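Local atomic coordinates of N-acetyl-beta-D glucosaminidase (Rhizomucor miehei CAU432, PDB entry 4ZM6), a protein that is a fungal multi-domain family 3 beta-N-acetylglucosaminidase that also carries a glucosamine N-acetyltransferase region, which binds acetyl-CoA. Residues Leu17-Asp22 with His37-Ile42; Pro74-Val79 with Gln339-Asp344; Lys379-Ile384 with Arg474-Ala479. All coordinates share one frame; numbering follows the deposited sequence.

Interactions 1 and 2 are neighbours in the probable family 3 hydrolase barrel. Their centres are 13 Å apart, and strands 41-44 and 76-79 adjoin in one parallel sheet. Two probable backbone hydrogen bonds join them: I42 N to F76 O at 2.6 Å and I42 O to A78 N at 2.7 Å. Interaction 3, in a different, mixed sheet, has its centre about 50 Å from that of interaction 1 and 49 Å from that of interaction 2. Along the chain they come one after another. Interaction 1 pairs two barrel strands; interaction 2 packs the start of strand 76-79 against the turn between helices 323-340 and 343-348. All lie away from the acetyl-CoA site.

Interaction 1 of 3, residues Leu17-Asp22 with His37-Ile42; sequences LMCGFD and HNLGSI
M18 places CG anti to its backbone N (chi1 -175°). Its chain then runs straight to SD and bends at chi3 (-68°). The bend brings the terminal methyl CE back along S41, 3.9 Å from S41 CB. S41 sets its own OG beside its backbone N, and OG donates a weak hydrogen bond to L17 O at 3.3 Å.

C19 pairs with I42 as a parallel bridge. C19 N gives a weak hydrogen bond to S41 O, 3.4 Å long and with an angle of 152° at the hydrogen. M18 CA approaches the same oxygen with a CA-H...O contact of 3.4 Å. S41 O therefore receives two neighbouring groups of the other strand. I42 CA makes a similar contact with C19 O at 3.5 Å.

The pairing is consistent with the first two strands of the TIM barrel of family 3 hydrolases. Strand 17-19, helix 28-37 and strand 41-44 form one beta-alpha-beta unit. Strand 296-298 pairs with the other edge of strand 17-19, and M18 makes backbone hydrogen bonds to A296 and I298.

C19 and I42 share the sheet face away from M18 and S41. L39, just before the second strand, reaches in beside them. Both of its methyls border C19 SG, and L39 CD2 also packs 3.8 Å from L17 CB. L39 also touches L33 of helix 28-37, and C19 touches Q305 of helix 304-318. Farther along, F21 and I42 cross at about a right angle. I42 CG2 meets the edge of the F21 ring near its plane, 4.0 Å from F21 CE2. I30 and T27 also touch the F21 side chain.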
ATOM      1  N   LEU A  17     -11.865  30.114 -19.300  1.00 75.86           N
ATOM      2  CA  LEU A  17     -12.847  30.591 -18.324  1.00 77.93           C
ATOM      3  C   LEU A  17     -14.134  29.780 -18.277  1.00 78.94           C
ATOM      4  O   LEU A  17     -14.490  29.086 -19.230  1.00 78.81           O
ATOM      5  CB  LEU A  17     -13.192  32.062 -18.574  1.00 79.17           C
ATOM      6  CG  LEU A  17     -12.365  33.069 -17.772  1.00 79.59           C
ATOM      7  CD1 LEU A  17     -11.159  33.545 -18.571  1.00 77.40           C
ATOM      8  CD2 LEU A  17     -13.240  34.240 -17.355  1.00 82.31           C
ATOM      9  N   MET A  18     -14.815  29.898 -17.139  1.00 80.86           N
ATOM     10  CA  MET A  18     -16.095  29.251 -16.892  1.00 84.65           C
ATOM     11  C   MET A  18     -16.955  30.237 -16.116  1.00 89.55           C
ATOM     12  O   MET A  18     -16.566  30.677 -15.030  1.00 90.37           O
ATOM     13  CB  MET A  18     -15.898  27.969 -16.078  1.00 84.14           C
ATOM     14  CG  MET A  18     -17.169  27.156 -15.870  1.00 83.21           C
ATOM     15  SD  MET A  18     -16.878  25.625 -14.961  1.00 82.34           S
ATOM     16  CE  MET A  18     -15.920  24.701 -16.159  1.00 81.14           C
ATOM     17  N   CYS A  19     -18.111  30.588 -16.675  1.00 93.86           N
ATOM     18  CA  CYS A  19     -18.934  31.668 -16.134  1.00 93.27           C
ATOM     19  C   CYS A  19     -20.415  31.309 -16.152  1.00 92.16           C
ATOM     20  O   CYS A  19     -20.889  30.646 -17.077  1.00 87.82           O
ATOM     21  CB  CYS A  19     -18.699  32.948 -16.940  1.00 95.72           C
ATOM     22  SG  CYS A  19     -16.967  33.258 -17.378  1.00 98.79           S
ATOM     23  N   GLY A  20     -21.137  31.762 -15.127  1.00 93.62           N
ATOM     24  CA  GLY A  20     -22.564  31.473 -14.985  1.00 95.48           C
ATOM     25  C   GLY A  20     -23.460  32.630 -15.388  1.00 98.28           C
ATOM     26  O   GLY A  20     -23.034  33.548 -16.096  1.00 98.19           O
ATOM     27  N   PHE A  21     -24.712  32.566 -14.939  1.00100.56           N
ATOM     28  CA  PHE A  21     -25.716  33.601 -15.209  1.00 99.94           C
ATOM     29  C   PHE A  21     -26.986  33.319 -14.402  1.00 99.81           C
ATOM     30  O   PHE A  21     -27.048  32.342 -13.650  1.00 97.65           O
ATOM     31  CB  PHE A  21     -26.046  33.679 -16.710  1.00 99.03           C
ATOM     32  CG  PHE A  21     -26.613  32.407 -17.279  1.00102.04           C
ATOM     33  CD1 PHE A  21     -27.965  32.112 -17.154  1.00101.57           C
ATOM     34  CD2 PHE A  21     -25.796  31.505 -17.946  1.00103.88           C
ATOM     35  CE1 PHE A  21     -28.492  30.943 -17.677  1.00100.20           C
ATOM     36  CE2 PHE A  21     -26.318  30.334 -18.474  1.00102.65           C
ATOM     37  CZ  PHE A  21     -27.667  30.053 -18.338  1.00100.78           C
ATOM     38  N   ASP A  22     -27.990  34.180 -14.565  1.00101.84           N
ATOM     39  CA  ASP A  22     -29.289  34.006 -13.914  1.00 99.90           C
ATOM     40  C   ASP A  22     -30.389  33.798 -14.957  1.00100.32           C
ATOM     41  O   ASP A  22     -30.265  34.245 -16.100  1.00 99.62           O
ATOM     42  CB  ASP A  22     -29.606  35.226 -13.044  1.00 97.32           C
ATOM     43  CG  ASP A  22     -30.473  34.882 -11.845  1.00 96.15           C
ATOM     44  OD1 ASP A  22     -31.458  34.132 -12.012  1.00 95.03           O
ATOM     45  OD2 ASP A  22     -30.168  35.363 -10.731  1.00 92.70           O
ATOM     46  N   HIS A  37     -15.760  37.420 -26.834  1.00116.99           N
ATOM     47  CA  HIS A  37     -14.560  37.076 -26.070  1.00115.72           C
ATOM     48  C   HIS A  37     -14.226  35.577 -26.050  1.00112.51           C
ATOM     49  O   HIS A  37     -13.376  35.146 -25.268  1.00113.85           O
ATOM     50  CB  HIS A  37     -14.713  37.611 -24.647  1.00117.58           C
ATOM     51  CG  HIS A  37     -15.155  39.040 -24.597  1.00119.54           C
ATOM     52  ND1 HIS A  37     -14.267  40.094 -24.594  1.00120.61           N
ATOM     53  CD2 HIS A  37     -16.392  39.589 -24.576  1.00120.44           C
ATOM     54  CE1 HIS A  37     -14.938  41.231 -24.559  1.00123.07           C
ATOM     55  NE2 HIS A  37     -16.229  40.953 -24.549  1.00123.00           N
ATOM     56  N   ASN A  38     -14.893  34.798 -26.907  1.00107.22           N
ATOM     57  CA  ASN A  38     -14.563  33.383 -27.130  1.00102.27           C
ATOM     58  C   ASN A  38     -14.633  32.516 -25.862  1.00100.18           C
ATOM     59  O   ASN A  38     -13.833  31.593 -25.693  1.00 98.26           O
ATOM     60  CB  ASN A  38     -13.169  33.276 -27.778  1.00100.11           C
ATOM     61  CG  ASN A  38     -12.948  31.963 -28.523  1.00 97.24           C
ATOM     62  OD1 ASN A  38     -13.892  31.285 -28.926  1.00 97.44           O
ATOM     63  ND2 ASN A  38     -11.684  31.609 -28.720  1.00 92.46           N
ATOM     64  N   LEU A  39     -15.596  32.811 -24.986  1.00 98.00           N
ATOM     65  CA  LEU A  39     -15.788  32.047 -23.745  1.00 96.27           C
ATOM     66  C   LEU A  39     -15.939  30.566 -24.094  1.00 99.07           C
ATOM     67  O   LEU A  39     -16.701  30.220 -25.000  1.00101.94           O
ATOM     68  CB  LEU A  39     -17.032  32.529 -22.983  1.00 93.98           C
ATOM     69  CG  LEU A  39     -17.016  32.580 -21.447  1.00 95.21           C
ATOM     70  CD1 LEU A  39     -18.438  32.476 -20.907  1.00 95.69           C
ATOM     71  CD2 LEU A  39     -16.150  31.506 -20.813  1.00 95.54           C
ATOM     72  N   GLY A  40     -15.210  29.702 -23.384  1.00 97.14           N
ATOM     73  CA  GLY A  40     -15.164  28.273 -23.702  1.00 91.85           C
ATOM     74  C   GLY A  40     -15.970  27.336 -22.819  1.00 88.30           C
ATOM     75  O   GLY A  40     -16.174  26.179 -23.186  1.00 89.75           O
ATOM     76  N   SER A  41     -16.412  27.810 -21.655  1.00 82.46           N
ATOM     77  CA  SER A  41     -17.136  26.965 -20.709  1.00 80.88           C
ATOM     78  C   SER A  41     -18.208  27.749 -19.957  1.00 79.92           C
ATOM     79  O   SER A  41     -18.020  28.919 -19.632  1.00 78.36           O
ATOM     80  CB  SER A  41     -16.164  26.335 -19.705  1.00 81.55           C
ATOM     81  OG  SER A  41     -14.919  26.007 -20.307  1.00 81.89           O
ATOM     82  N   ILE A  42     -19.327  27.087 -19.681  1.00 80.97           N
ATOM     83  CA  ILE A  42     -20.433  27.665 -18.922  1.00 83.46           C
ATOM     84  C   ILE A  42     -20.641  26.829 -17.667  1.00 86.25           C
ATOM     85  O   ILE A  42     -20.313  25.642 -17.653  1.00 90.95           O
ATOM     86  CB  ILE A  42     -21.746  27.651 -19.742  1.00 84.40           C
ATOM     87  CG1 ILE A  42     -21.560  28.361 -21.092  1.00 85.18           C
ATOM     88  CG2 ILE A  42     -22.897  28.277 -18.958  1.00 82.06           C
ATOM     89  CD1 ILE A  42     -21.209  29.832 -20.990  1.00 85.52           C
TER

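Interaction 2 of 3, residues Pro74-Val79 with Gln339-Asp344; sequences PLFIAV and QFLNWD
P74 lies flat over the indole of W343, and this is the tight part of the contact. P74 CG sits 3.8 Å from the centroid of the W343 six-membered ring, 16° off the ring normal. This is a CH-pi contact over the face. The backbone of P74 is drawn in too, with P74 N 3.4 Å from W343 CZ2. P74 is buried, and it fills the angle between W343 and L341, its CG 4.0 Å from L341 CB. The indole is tight on P74 yet W343 is partly exposed. Its NE1 bonds K72 O, and R67 forms a cation-pi pair with the indole.

L341 makes the second close fit. Its CG stands anti to its carbonyl carbon (chi1 -50°), and the extended chain carries CD1 over the face of F76. CD1 is 3.8 Å from the centroid of the F76 ring and only 3° off the normal, so it rests on the ring centre. The same methyl is 3.5 Å from P74 O, whose hydrogen-bond partner is K337 NZ. W129 meets F76 edge-to-face.

The other side is looser. F340 at the end of helix 323-340 comes no nearer to F76 than 4.5 Å, from F340 CB to F76 CE1. N342 is exposed and its CB points away from segment 74-79. It is the N-cap of helix 343-348, and its ND2 is hydrogen-bonded to D345 OD2.

The contact thus joins the approach to strand 76-79 to the turn between helices 323-340 and 343-348. No hydrogen bond crosses between the segments. Cohesion here rests on apolar packing and two CH-pi contacts, while the polar groups of N342 and W343 are satisfied by nearby residues.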
ATOM      1  N   PRO A  74     -16.914  23.147 -29.402  1.00 77.28           N
ATOM      2  CA  PRO A  74     -18.133  23.461 -28.652  1.00 75.13           C
ATOM      3  C   PRO A  74     -17.863  23.865 -27.211  1.00 74.79           C
ATOM      4  O   PRO A  74     -16.803  23.569 -26.667  1.00 74.20           O
ATOM      5  CB  PRO A  74     -18.941  22.152 -28.692  1.00 75.24           C
ATOM      6  CG  PRO A  74     -18.264  21.270 -29.684  1.00 76.16           C
ATOM      7  CD  PRO A  74     -16.841  21.721 -29.769  1.00 77.07           C
ATOM      8  N   LEU A  75     -18.825  24.556 -26.616  1.00 76.37           N
ATOM      9  CA  LEU A  75     -18.753  24.950 -25.216  1.00 77.20           C
ATOM     10  C   LEU A  75     -18.788  23.745 -24.291  1.00 75.75           C
ATOM     11  O   LEU A  75     -19.360  22.706 -24.628  1.00 74.91           O
ATOM     12  CB  LEU A  75     -19.936  25.859 -24.850  1.00 79.52           C
ATOM     13  CG  LEU A  75     -20.102  27.196 -25.574  1.00 78.88           C
ATOM     14  CD1 LEU A  75     -21.322  27.923 -25.028  1.00 78.69           C
ATOM     15  CD2 LEU A  75     -18.857  28.058 -25.437  1.00 79.15           C
ATOM     16  N   PHE A  76     -18.162  23.898 -23.128  1.00 72.79           N
ATOM     17  CA  PHE A  76     -18.412  23.027 -21.994  1.00 71.33           C
ATOM     18  C   PHE A  76     -19.565  23.653 -21.224  1.00 72.36           C
ATOM     19  O   PHE A  76     -19.625  24.870 -21.080  1.00 74.18           O
ATOM     20  CB  PHE A  76     -17.181  22.921 -21.082  1.00 71.44           C
ATOM     21  CG  PHE A  76     -16.334  21.698 -21.321  1.00 69.62           C
ATOM     22  CD1 PHE A  76     -16.880  20.425 -21.204  1.00 70.63           C
ATOM     23  CD2 PHE A  76     -14.980  21.815 -21.613  1.00 68.38           C
ATOM     24  CE1 PHE A  76     -16.101  19.296 -21.409  1.00 70.95           C
ATOM     25  CE2 PHE A  76     -14.195  20.690 -21.815  1.00 69.08           C
ATOM     26  CZ  PHE A  76     -14.755  19.429 -21.714  1.00 69.90           C
ATOM     27  N   ILE A  77     -20.477  22.819 -20.738  1.00 73.12           N
ATOM     28  CA  ILE A  77     -21.584  23.267 -19.898  1.00 72.53           C
ATOM     29  C   ILE A  77     -21.546  22.460 -18.598  1.00 72.49           C
ATOM     30  O   ILE A  77     -22.038  21.330 -18.531  1.00 72.48           O
ATOM     31  CB  ILE A  77     -22.935  23.096 -20.618  1.00 74.75           C
ATOM     32  CG1 ILE A  77     -22.939  23.915 -21.912  1.00 75.89           C
ATOM     33  CG2 ILE A  77     -24.093  23.515 -19.718  1.00 74.81           C
ATOM     34  CD1 ILE A  77     -24.227  23.811 -22.704  1.00 77.81           C
ATOM     35  N   ALA A  78     -20.959  23.059 -17.567  1.00 71.12           N
ATOM     36  CA  ALA A  78     -20.686  22.368 -16.314  1.00 68.89           C
ATOM     37  C   ALA A  78     -21.799  22.550 -15.286  1.00 67.58           C
ATOM     38  O   ALA A  78     -22.703  23.361 -15.475  1.00 67.13           O
ATOM     39  CB  ALA A  78     -19.360  22.847 -15.744  1.00 69.31           C
ATOM     40  N   VAL A  79     -21.713  21.785 -14.200  1.00 65.21           N
ATOM     41  CA  VAL A  79     -22.694  21.835 -13.121  1.00 63.56           C
ATOM     42  C   VAL A  79     -22.167  21.126 -11.863  1.00 64.75           C
ATOM     43  O   VAL A  79     -21.402  20.166 -11.959  1.00 68.76           O
ATOM     44  CB  VAL A  79     -24.031  21.198 -13.568  1.00 63.83           C
ATOM     45  CG1 VAL A  79     -23.910  19.685 -13.684  1.00 64.26           C
ATOM     46  CG2 VAL A  79     -25.152  21.565 -12.611  1.00 66.08           C
ATOM     47  N   GLN A 339     -11.574  15.199 -26.143  1.00 77.79           N
ATOM     48  CA  GLN A 339     -11.916  13.933 -25.498  1.00 74.71           C
ATOM     49  C   GLN A 339     -13.430  13.740 -25.394  1.00 72.37           C
ATOM     50  O   GLN A 339     -13.920  12.622 -25.520  1.00 72.88           O
ATOM     51  CB  GLN A 339     -11.275  13.848 -24.105  1.00 74.44           C
ATOM     52  CG  GLN A 339     -11.267  12.440 -23.514  1.00 75.73           C
ATOM     53  CD  GLN A 339     -10.600  12.351 -22.147  1.00 75.71           C
ATOM     54  OE1 GLN A 339     -10.972  11.514 -21.320  1.00 76.50           O
ATOM     55  NE2 GLN A 339      -9.608  13.206 -21.905  1.00 73.41           N
ATOM     56  N   PHE A 340     -14.164  14.825 -25.170  1.00 71.31           N
ATOM     57  CA  PHE A 340     -15.594  14.743 -24.866  1.00 71.75           C
ATOM     58  C   PHE A 340     -16.532  15.423 -25.869  1.00 72.91           C
ATOM     59  O   PHE A 340     -17.716  15.087 -25.914  1.00 73.46           O
ATOM     60  CB  PHE A 340     -15.854  15.340 -23.480  1.00 70.30           C
ATOM     61  CG  PHE A 340     -15.296  14.527 -22.346  1.00 69.58           C
ATOM     62  CD1 PHE A 340     -16.012  13.459 -21.824  1.00 69.83           C
ATOM     63  CD2 PHE A 340     -14.065  14.839 -21.789  1.00 68.96           C
ATOM     64  CE1 PHE A 340     -15.509  12.713 -20.773  1.00 69.32           C
ATOM     65  CE2 PHE A 340     -13.555  14.098 -20.738  1.00 68.98           C
ATOM     66  CZ  PHE A 340     -14.278  13.032 -20.229  1.00 69.18           C
ATOM     67  N   LEU A 341     -16.026  16.368 -26.661  1.00 74.63           N
ATOM     68  CA  LEU A 341     -16.893  17.268 -27.432  1.00 76.54           C
ATOM     69  C   LEU A 341     -16.709  17.146 -28.943  1.00 77.27           C
ATOM     70  O   LEU A 341     -15.590  17.071 -29.440  1.00 74.79           O
ATOM     71  CB  LEU A 341     -16.660  18.724 -27.002  1.00 76.20           C
ATOM     72  CG  LEU A 341     -16.696  19.002 -25.492  1.00 74.55           C
ATOM     73  CD1 LEU A 341     -16.382  20.459 -25.197  1.00 73.53           C
ATOM     74  CD2 LEU A 341     -18.040  18.626 -24.893  1.00 73.95           C
ATOM     75  N   ASN A 342     -17.828  17.112 -29.660  1.00 82.31           N
ATOM     76  CA  ASN A 342     -17.833  17.217 -31.116  1.00 86.87           C
ATOM     77  C   ASN A 342     -19.147  17.852 -31.570  1.00 90.12           C
ATOM     78  O   ASN A 342     -20.206  17.572 -31.007  1.00 89.20           O
ATOM     79  CB  ASN A 342     -17.612  15.849 -31.773  1.00 87.39           C
ATOM     80  CG  ASN A 342     -18.853  14.978 -31.754  1.00 88.20           C
ATOM     81  OD1 ASN A 342     -19.754  15.139 -32.580  1.00 88.57           O
ATOM     82  ND2 ASN A 342     -18.901  14.041 -30.818  1.00 91.30           N
ATOM     83  N   TRP A 343     -19.069  18.699 -32.592  1.00 92.56           N
ATOM     84  CA  TRP A 343     -20.194  19.559 -32.970  1.00 92.84           C
ATOM     85  C   TRP A 343     -21.486  18.817 -33.323  1.00 93.65           C
ATOM     86  O   TRP A 343     -22.571  19.296 -33.001  1.00 91.58           O
ATOM     87  CB  TRP A 343     -19.791  20.489 -34.120  1.00 90.17           C
ATOM     88  CG  TRP A 343     -18.994  21.668 -33.663  1.00 86.89           C
ATOM     89  CD1 TRP A 343     -17.687  21.941 -33.950  1.00 86.62           C
ATOM     90  CD2 TRP A 343     -19.455  22.734 -32.824  1.00 83.51           C
ATOM     91  NE1 TRP A 343     -17.307  23.119 -33.346  1.00 86.20           N
ATOM     92  CE2 TRP A 343     -18.373  23.623 -32.647  1.00 83.86           C
ATOM     93  CE3 TRP A 343     -20.677  23.022 -32.206  1.00 82.76           C
ATOM     94  CZ2 TRP A 343     -18.479  24.785 -31.880  1.00 83.35           C
ATOM     95  CZ3 TRP A 343     -20.783  24.179 -31.445  1.00 83.06           C
ATOM     96  CH2 TRP A 343     -19.689  25.046 -31.290  1.00 83.17           C
ATOM     97  N   ASP A 344     -21.366  17.656 -33.965  1.00 96.75           N
ATOM     98  CA  ASP A 344     -22.534  16.923 -34.460  1.00 99.68           C
ATOM     99  C   ASP A 344     -23.521  16.589 -33.341  1.00101.97           C
ATOM    100  O   ASP A 344     -24.614  17.155 -33.294  1.00105.17           O
ATOM    101  CB  ASP A 344     -22.117  15.644 -35.196  1.00103.33           C
ATOM    102  CG  ASP A 344     -21.369  15.928 -36.491  1.00106.62           C
ATOM    103  OD1 ASP A 344     -20.350  16.651 -36.449  1.00112.45           O
ATOM    104  OD2 ASP A 344     -21.793  15.420 -37.551  1.00103.93           O
TER

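Interaction 3 of 3, residues Lys379-Ile384 with Arg474-Ala479; sequences KNTLPI and RLVVAA
R474, which meets T381 through its CB, uses its guanidinium on other partners: NH1 is hydrogen-bonded to D446 O, and the group forms a cation-pi pair with W447. No hydrogen bond crosses between 379-384 and 474-479. The polar atom of the strand nearest to T381 is L475 O, 4.2 Å from T381 CG2, and the pair is plain packing.

T381 carries the contact with its methyl. OG1 lies anti to the carbonyl carbon, next to the backbone N (chi1 -54°), which leaves the methyl CG2 anti to that N and facing the strand. T381 CG2 is 4.1 Å from V476 CG1 and 4.4 Å from R474 CB. The T381 and V476 side chains approach each other at a slant.

V476 CG1 is the common meeting point. L382 CD2 reaches it at 4.4 Å. I384 CG2 comes to the same methyl, also at 4.4 Å. Three residues of the loop thus gather round one branch of one valine. The L382-P383 peptide bond is cis. N377 ND2 holds L382 O, and I384 shares a backbone hydrogen bond with I513.

The distances are those of loose apolar packing. V476 and L382 are buried, T381 is partly exposed, and R474 lies at the exposed end. I513 of helix 503-513 touches both L382 and I384.

Strand 475-479 is an inner strand of the sheet, between 447-452 and 494-497, and parallel to both. The loop leaves edge strand 373-377 and lies against one face of this sheet. This is consistent with the alpha/beta sandwich domain that follows the barrel in many family 3 glycoside hydrolases.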
ATOM      1  N   LYS A 379     -32.695   0.365  24.086  1.00 59.72           N
ATOM      2  CA  LYS A 379     -33.942  -0.206  24.616  1.00 61.12           C
ATOM      3  C   LYS A 379     -34.712  -1.043  23.586  1.00 60.15           C
ATOM      4  O   LYS A 379     -35.851  -1.427  23.834  1.00 63.35           O
ATOM      5  CB  LYS A 379     -34.866   0.909  25.110  1.00 63.52           C
ATOM      6  CG  LYS A 379     -34.214   1.954  26.001  1.00 67.75           C
ATOM      7  CD  LYS A 379     -33.856   1.412  27.376  1.00 71.38           C
ATOM      8  CE  LYS A 379     -34.104   2.461  28.454  1.00 76.27           C
ATOM      9  NZ  LYS A 379     -33.828   1.953  29.826  1.00 79.25           N
ATOM     10  N   ASN A 380     -34.103  -1.319  22.435  1.00 58.79           N
ATOM     11  CA  ASN A 380     -34.785  -1.997  21.325  1.00 59.45           C
ATOM     12  C   ASN A 380     -36.105  -1.336  20.909  1.00 57.49           C
ATOM     13  O   ASN A 380     -37.023  -2.010  20.453  1.00 56.85           O
ATOM     14  CB  ASN A 380     -34.999  -3.482  21.634  1.00 60.76           C
ATOM     15  CG  ASN A 380     -33.712  -4.279  21.571  1.00 61.32           C
ATOM     16  OD1 ASN A 380     -33.250  -4.647  20.494  1.00 60.92           O
ATOM     17  ND2 ASN A 380     -33.131  -4.558  22.730  1.00 63.22           N
ATOM     18  N   THR A 381     -36.173  -0.013  21.050  1.00 56.18           N
ATOM     19  CA  THR A 381     -37.312   0.775  20.599  1.00 52.22           C
ATOM     20  C   THR A 381     -37.592   0.498  19.125  1.00 51.14           C
ATOM     21  O   THR A 381     -38.743   0.297  18.735  1.00 50.56           O
ATOM     22  CB  THR A 381     -37.040   2.280  20.792  1.00 52.92           C
ATOM     23  OG1 THR A 381     -36.662   2.530  22.153  1.00 53.09           O
ATOM     24  CG2 THR A 381     -38.270   3.111  20.446  1.00 53.04           C
ATOM     25  N   LEU A 382     -36.533   0.489  18.318  1.00 50.96           N
ATOM     26  CA  LEU A 382     -36.634   0.139  16.907  1.00 51.82           C
ATOM     27  C   LEU A 382     -36.529  -1.367  16.740  1.00 52.38           C
ATOM     28  O   LEU A 382     -35.721  -2.002  17.407  1.00 54.79           O
ATOM     29  CB  LEU A 382     -35.508   0.774  16.094  1.00 53.59           C
ATOM     30  CG  LEU A 382     -35.457   2.293  15.935  1.00 54.71           C
ATOM     31  CD1 LEU A 382     -34.297   2.650  15.013  1.00 54.12           C
ATOM     32  CD2 LEU A 382     -36.773   2.839  15.402  1.00 54.97           C
ATOM     33  N   PRO A 383     -37.334  -1.950  15.838  1.00 52.55           N
ATOM     34  CA  PRO A 383     -38.345  -1.273  15.028  1.00 51.99           C
ATOM     35  C   PRO A 383     -39.576  -0.985  15.863  1.00 51.14           C
ATOM     36  O   PRO A 383     -39.848  -1.720  16.818  1.00 47.73           O
ATOM     37  CB  PRO A 383     -38.655  -2.289  13.933  1.00 52.31           C
ATOM     38  CG  PRO A 383     -38.379  -3.610  14.559  1.00 52.14           C
ATOM     39  CD  PRO A 383     -37.298  -3.400  15.580  1.00 51.42           C
ATOM     40  N   ILE A 384     -40.285   0.093  15.527  1.00 52.60           N
ATOM     41  CA  ILE A 384     -41.517   0.446  16.237  1.00 53.23           C
ATOM     42  C   ILE A 384     -42.704  -0.240  15.574  1.00 53.74           C
ATOM     43  O   ILE A 384     -42.761  -0.381  14.345  1.00 54.40           O
ATOM     44  CB  ILE A 384     -41.751   1.978  16.355  1.00 52.79           C
ATOM     45  CG1 ILE A 384     -41.997   2.644  14.994  1.00 52.98           C
ATOM     46  CG2 ILE A 384     -40.575   2.637  17.052  1.00 52.43           C
ATOM     47  CD1 ILE A 384     -42.571   4.040  15.111  1.00 52.37           C
ATOM     48  N   ARG A 474     -41.358   6.957  24.558  1.00 63.92           N
ATOM     49  CA  ARG A 474     -40.493   6.247  23.613  1.00 62.64           C
ATOM     50  C   ARG A 474     -40.011   7.204  22.520  1.00 60.21           C
ATOM     51  O   ARG A 474     -40.769   7.597  21.635  1.00 60.85           O
ATOM     52  CB  ARG A 474     -41.233   5.055  23.008  1.00 64.85           C
ATOM     53  CG  ARG A 474     -41.878   4.153  24.048  1.00 66.80           C
ATOM     54  CD  ARG A 474     -42.626   2.995  23.418  1.00 71.59           C
ATOM     55  NE  ARG A 474     -43.501   2.346  24.394  1.00 75.10           N
ATOM     56  CZ  ARG A 474     -44.704   2.789  24.757  1.00 76.01           C
ATOM     57  NH1 ARG A 474     -45.216   3.901  24.230  1.00 76.74           N
ATOM     58  NH2 ARG A 474     -45.402   2.116  25.662  1.00 76.70           N
ATOM     59  N   LEU A 475     -38.737   7.575  22.606  1.00 58.22           N
ATOM     60  CA  LEU A 475     -38.133   8.571  21.727  1.00 53.75           C
ATOM     61  C   LEU A 475     -37.268   7.891  20.686  1.00 51.58           C
ATOM     62  O   LEU A 475     -36.566   6.949  21.006  1.00 52.24           O
ATOM     63  CB  LEU A 475     -37.254   9.509  22.555  1.00 52.56           C
ATOM     64  CG  LEU A 475     -36.498  10.607  21.811  1.00 52.70           C
ATOM     65  CD1 LEU A 475     -37.468  11.625  21.223  1.00 52.57           C
ATOM     66  CD2 LEU A 475     -35.506  11.276  22.750  1.00 53.43           C
ATOM     67  N   VAL A 476     -37.329   8.359  19.441  1.00 50.01           N
ATOM     68  CA  VAL A 476     -36.337   7.991  18.429  1.00 48.66           C
ATOM     69  C   VAL A 476     -35.885   9.284  17.756  1.00 47.94           C
ATOM     70  O   VAL A 476     -36.705  10.153  17.462  1.00 49.16           O
ATOM     71  CB  VAL A 476     -36.853   6.943  17.393  1.00 49.51           C
ATOM     72  CG1 VAL A 476     -38.140   6.272  17.857  1.00 50.17           C
ATOM     73  CG2 VAL A 476     -37.060   7.543  16.009  1.00 49.86           C
ATOM     74  N   VAL A 477     -34.580   9.409  17.523  1.00 46.23           N
ATOM     75  CA  VAL A 477     -34.012  10.601  16.899  1.00 43.81           C
ATOM     76  C   VAL A 477     -33.355  10.261  15.558  1.00 42.77           C
ATOM     77  O   VAL A 477     -32.438   9.441  15.499  1.00 40.80           O
ATOM     78  CB  VAL A 477     -32.974  11.260  17.823  1.00 43.67           C
ATOM     79  CG1 VAL A 477     -32.394  12.513  17.176  1.00 42.61           C
ATOM     80  CG2 VAL A 477     -33.602  11.577  19.175  1.00 43.85           C
ATOM     81  N   ALA A 478     -33.833  10.900  14.492  1.00 42.49           N
ATOM     82  CA  ALA A 478     -33.279  10.725  13.151  1.00 42.20           C
ATOM     83  C   ALA A 478     -32.583  12.003  12.696  1.00 41.83           C
ATOM     84  O   ALA A 478     -33.244  13.020  12.468  1.00 42.69           O
ATOM     85  CB  ALA A 478     -34.385  10.362  12.173  1.00 42.89           C
ATOM     86  N   ALA A 479     -31.254  11.945  12.569  1.00 41.55           N
ATOM     87  CA  ALA A 479     -30.460  13.058  12.031  1.00 41.96           C
ATOM     88  C   ALA A 479     -30.302  12.911  10.517  1.00 43.09           C
ATOM     89  O   ALA A 479     -29.803  11.896  10.027  1.00 42.99           O
ATOM     90  CB  ALA A 479     -29.102  13.113  12.704  1.00 42.35           C
TER